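Galactose-1-phosphate uridylyltransferase (Pyrobaculum aerophilum str. IM2, PDB 6K9Z) probably transfers the uridylyl group of UDP-glucose to galactose 1-phosphate, and binds zinc and UDP. Local coordinates at residues 208-213 with 220-225. The protein carries 1 engineered substitution. Numbering follows the deposited sequence.
Sequences PKRHRS and DEEVAD. With ZN (zinc ion), chain D.
E222 and R212 form the tight centre of a salt-bridge network whose looser flank is R210, a case of one buried carboxylate shared by two arginines. The short, straight bond runs from R212 NE to E222 OE2 (3.0 Å, N-H...O angle 168°), which accepts it through its syn lone pair and lies in the guanidinium plane. E222 OE1 takes weak, bent bonds from both NE and NH2 of R212, each at 3.2 Å, and is also held by T219 N, from the residue just before the helix. Since the two flat groups are turned 66° apart, the grip rests on NE and is no coplanar double bridge. R212 gets there by a bend at chi2 (-68°), which brings its guanidinium edge to the acid.

E222 stands in the first turn of helix 220-240, and the arginines on the loop that leads into it from strand 202-208, within the C-terminal HIT-type half of the transferase. Between the arginines, H211 turns away from the helix and binds through ND1, at 2.1 Å, a zinc ion it shares with C170, C173 and H264, a Cys2His2 site, so alternate loop residues serve helix and metal. An alanine in place of R212 would probably leave the buried E222 carboxylate with the long bridge to R210 as its remaining arginine contact, beside the T219 N and water bonds.

On the exposed flank the fit is slacker. R210 holds a guanidinium face tilted against the acid, the planes 51° apart, with R212 NH2 also over a face, offset toward the rim. R210 NH1 lies 3.4 Å from E222 CG, while the NE to OE2 separation of 3.6 Å is a long bridge of charge alone; NH1 gives its hydrogen bond to N189 instead. A water bridges the R210 backbone N and E222 OE2, donating to the latter at 2.9 Å.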
ATOM      1  N   PRO A 208       8.928 -18.312  13.444  1.00 14.28           N
ATOM      2  CA  PRO A 208       9.409 -19.279  14.428  1.00 15.51           C
ATOM      3  C   PRO A 208       9.127 -20.692  13.900  1.00 16.36           C
ATOM      4  O   PRO A 208       8.098 -20.950  13.237  1.00 16.98           O
ATOM      5  CB  PRO A 208       8.587 -18.925  15.675  1.00 15.06           C
ATOM      6  CG  PRO A 208       7.254 -18.449  15.111  1.00 15.05           C
ATOM      7  CD  PRO A 208       7.608 -17.773  13.789  1.00 14.41           C
ATOM      8  N   LYS A 209      10.069 -21.601  14.186  1.00 17.42           N
ATOM      9  CA  LYS A 209       9.947 -23.002  13.742  1.00 18.83           C
ATOM     10  C   LYS A 209       8.848 -23.687  14.568  1.00 20.14           C
ATOM     11  O   LYS A 209       8.240 -24.605  14.045  1.00 21.50           O
ATOM     12  CB  LYS A 209      11.303 -23.689  13.892  1.00 19.49           C
ATOM     13  CG  LYS A 209      12.287 -23.303  12.796  1.00 20.21           C
ATOM     14  CD  LYS A 209      13.710 -23.793  13.053  1.00 21.04           C
ATOM     15  CE  LYS A 209      14.583 -23.668  11.822  1.00 21.19           C
ATOM     16  NZ  LYS A 209      15.863 -24.411  11.977  1.00 22.12           N
ATOM     17  N   ARG A 210       8.700 -23.318  15.835  1.00 20.28           N
ATOM     18  CA  ARG A 210       7.578 -23.782  16.673  1.00 21.75           C
ATOM     19  C   ARG A 210       6.369 -22.908  16.367  1.00 20.01           C
ATOM     20  O   ARG A 210       6.564 -21.723  16.121  1.00 18.99           O
ATOM     21  CB  ARG A 210       7.965 -23.813  18.155  1.00 25.24           C
ATOM     22  CG  ARG A 210       8.747 -25.068  18.515  1.00 31.36           C
ATOM     23  CD  ARG A 210       8.998 -25.103  20.010  1.00 36.21           C
ATOM     24  NE  ARG A 210      10.126 -24.197  20.199  1.00 42.37           N
ATOM     25  CZ  ARG A 210      10.846 -24.064  21.309  1.00 42.86           C
ATOM     26  NH1 ARG A 210      11.865 -23.217  21.316  1.00 39.48           N
ATOM     27  NH2 ARG A 210      10.540 -24.766  22.393  1.00 45.88           N
ATOM     28  N   HIS A 211       5.191 -23.510  16.330  1.00 18.73           N
ATOM     29  CA  HIS A 211       3.938 -22.726  16.135  1.00 18.55           C
ATOM     30  C   HIS A 211       3.780 -21.805  17.338  1.00 18.21           C
ATOM     31  O   HIS A 211       3.548 -22.294  18.471  1.00 18.07           O
ATOM     32  CB  HIS A 211       2.710 -23.621  15.958  1.00 18.97           C
ATOM     33  CG  HIS A 211       1.459 -22.835  15.707  1.00 18.61           C
ATOM     34  ND1 HIS A 211       1.010 -22.517  14.410  1.00 18.53           N
ATOM     35  CD2 HIS A 211       0.586 -22.272  16.585  1.00 18.50           C
ATOM     36  CE1 HIS A 211      -0.149 -21.843  14.547  1.00 18.09           C
ATOM     37  NE2 HIS A 211      -0.414 -21.671  15.861  1.00 18.18           N
ATOM     38  N   ARG A 212       3.924 -20.501  17.108  1.00 18.13           N
ATOM     39  CA  ARG A 212       3.614 -19.452  18.095  1.00 18.44           C
ATOM     40  C   ARG A 212       2.733 -18.437  17.380  1.00 16.72           C
ATOM     41  O   ARG A 212       3.039 -18.160  16.199  1.00 16.67           O
ATOM     42  CB  ARG A 212       4.895 -18.757  18.511  1.00 19.64           C
ATOM     43  CG  ARG A 212       5.977 -19.695  19.048  1.00 21.95           C
ATOM     44  CD  ARG A 212       5.615 -20.287  20.339  1.00 23.52           C
ATOM     45  NE  ARG A 212       6.779 -20.923  20.985  1.00 25.89           N
ATOM     46  CZ  ARG A 212       6.679 -21.768  21.992  1.00 29.18           C
ATOM     47  NH1 ARG A 212       5.484 -22.137  22.412  1.00 28.97           N
ATOM     48  NH2 ARG A 212       7.750 -22.294  22.552  1.00 29.88           N
ATOM     49  N   SER A 213       1.730 -17.897  18.056  1.00 16.11           N
ATOM     50  CA  SER A 213       0.860 -16.865  17.434  1.00 15.79           C
ATOM     51  C   SER A 213       0.942 -15.502  18.122  1.00 15.61           C
ATOM     52  O   SER A 213       0.477 -14.509  17.480  1.00 15.62           O
ATOM     53  CB  SER A 213      -0.574 -17.359  17.371  1.00 16.28           C
ATOM     54  OG  SER A 213      -1.011 -17.816  18.625  1.00 16.63           O
ATOM     55  N   ASP A 220      12.599 -17.279  26.412  1.00 22.79           N
ATOM     56  CA  ASP A 220      13.788 -16.406  26.421  1.00 25.04           C
ATOM     57  C   ASP A 220      14.760 -16.838  25.316  1.00 23.52           C
ATOM     58  O   ASP A 220      15.342 -15.948  24.611  1.00 22.22           O
ATOM     59  CB  ASP A 220      14.504 -16.458  27.762  1.00 29.28           C
ATOM     60  CG  ASP A 220      15.555 -15.377  27.818  1.00 33.83           C
ATOM     61  OD1 ASP A 220      15.149 -14.193  27.911  1.00 39.03           O
ATOM     62  OD2 ASP A 220      16.775 -15.711  27.714  1.00 41.83           O
ATOM     63  N   GLU A 221      14.908 -18.138  25.142  1.00 22.97           N
ATOM     64  CA  GLU A 221      15.801 -18.677  24.097  1.00 24.29           C
ATOM     65  C   GLU A 221      15.289 -18.258  22.702  1.00 21.41           C
ATOM     66  O   GLU A 221      16.087 -17.968  21.782  1.00 19.69           O
ATOM     67  CB  GLU A 221      15.809 -20.195  24.192  1.00 28.11           C
ATOM     68  CG  GLU A 221      16.950 -20.803  23.421  1.00 33.28           C
ATOM     69  CD  GLU A 221      18.332 -20.584  24.041  1.00 38.58           C
ATOM     70  OE1 GLU A 221      18.391 -20.202  25.260  1.00 43.33           O
ATOM     71  OE2 GLU A 221      19.370 -20.788  23.294  1.00 43.81           O
ATOM     72  N   GLU A 222      13.986 -18.402  22.482  1.00 19.73           N
ATOM     73  CA  GLU A 222      13.381 -18.005  21.185  1.00 19.28           C
ATOM     74  C   GLU A 222      13.638 -16.526  20.964  1.00 18.13           C
ATOM     75  O   GLU A 222      13.918 -16.145  19.839  1.00 16.62           O
ATOM     76  CB  GLU A 222      11.912 -18.383  21.155  1.00 20.38           C
ATOM     77  CG  GLU A 222      11.652 -19.872  20.990  1.00 21.64           C
ATOM     78  CD  GLU A 222      10.174 -20.155  21.114  1.00 23.93           C
ATOM     79  OE1 GLU A 222       9.581 -19.723  22.108  1.00 25.52           O
ATOM     80  OE2 GLU A 222       9.596 -20.615  20.126  1.00 27.89           O
ATOM     81  N   VAL A 223      13.532 -15.701  21.998  1.00 18.05           N
ATOM     82  CA  VAL A 223      13.757 -14.247  21.800  1.00 17.40           C
ATOM     83  C   VAL A 223      15.227 -13.973  21.458  1.00 17.32           C
ATOM     84  O   VAL A 223      15.489 -13.105  20.628  1.00 16.14           O
ATOM     85  CB  VAL A 223      13.253 -13.460  23.008  1.00 17.98           C
ATOM     86  CG1 VAL A 223      13.673 -11.994  22.933  1.00 18.12           C
ATOM     87  CG2 VAL A 223      11.735 -13.601  23.070  1.00 18.19           C
ATOM     88  N   ALA A 224      16.180 -14.635  22.107  1.00 17.72           N
ATOM     89  CA  ALA A 224      17.612 -14.508  21.775  1.00 17.58           C
ATOM     90  C   ALA A 224      17.817 -14.908  20.311  1.00 17.19           C
ATOM     91  O   ALA A 224      18.478 -14.164  19.572  1.00 17.19           O
ATOM     92  CB  ALA A 224      18.452 -15.347  22.707  1.00 19.13           C
ATOM     93  N   ASP A 225      17.188 -15.984  19.859  1.00 17.49           N
ATOM     94  CA  ASP A 225      17.387 -16.469  18.468  1.00 17.42           C
ATOM     95  C   ASP A 225      16.693 -15.490  17.499  1.00 16.64           C
ATOM     96  O   ASP A 225      17.169 -15.344  16.359  1.00 16.65           O
ATOM     97  CB  ASP A 225      16.934 -17.921  18.358  1.00 18.04           C
ATOM     98  CG  ASP A 225      17.945 -18.949  18.846  1.00 19.89           C
ATOM     99  OD1 ASP A 225      19.123 -18.550  19.085  1.00 20.97           O
ATOM    100  OD2 ASP A 225      17.520 -20.079  19.092  1.00 21.18           O
TER
HETATM  101 ZN    ZN D 402       1.843 -22.758  12.522  1.00 18.40          ZN
HETATM  102  O   HOH W   1      10.424 -21.458  17.485  1.00 19.91           O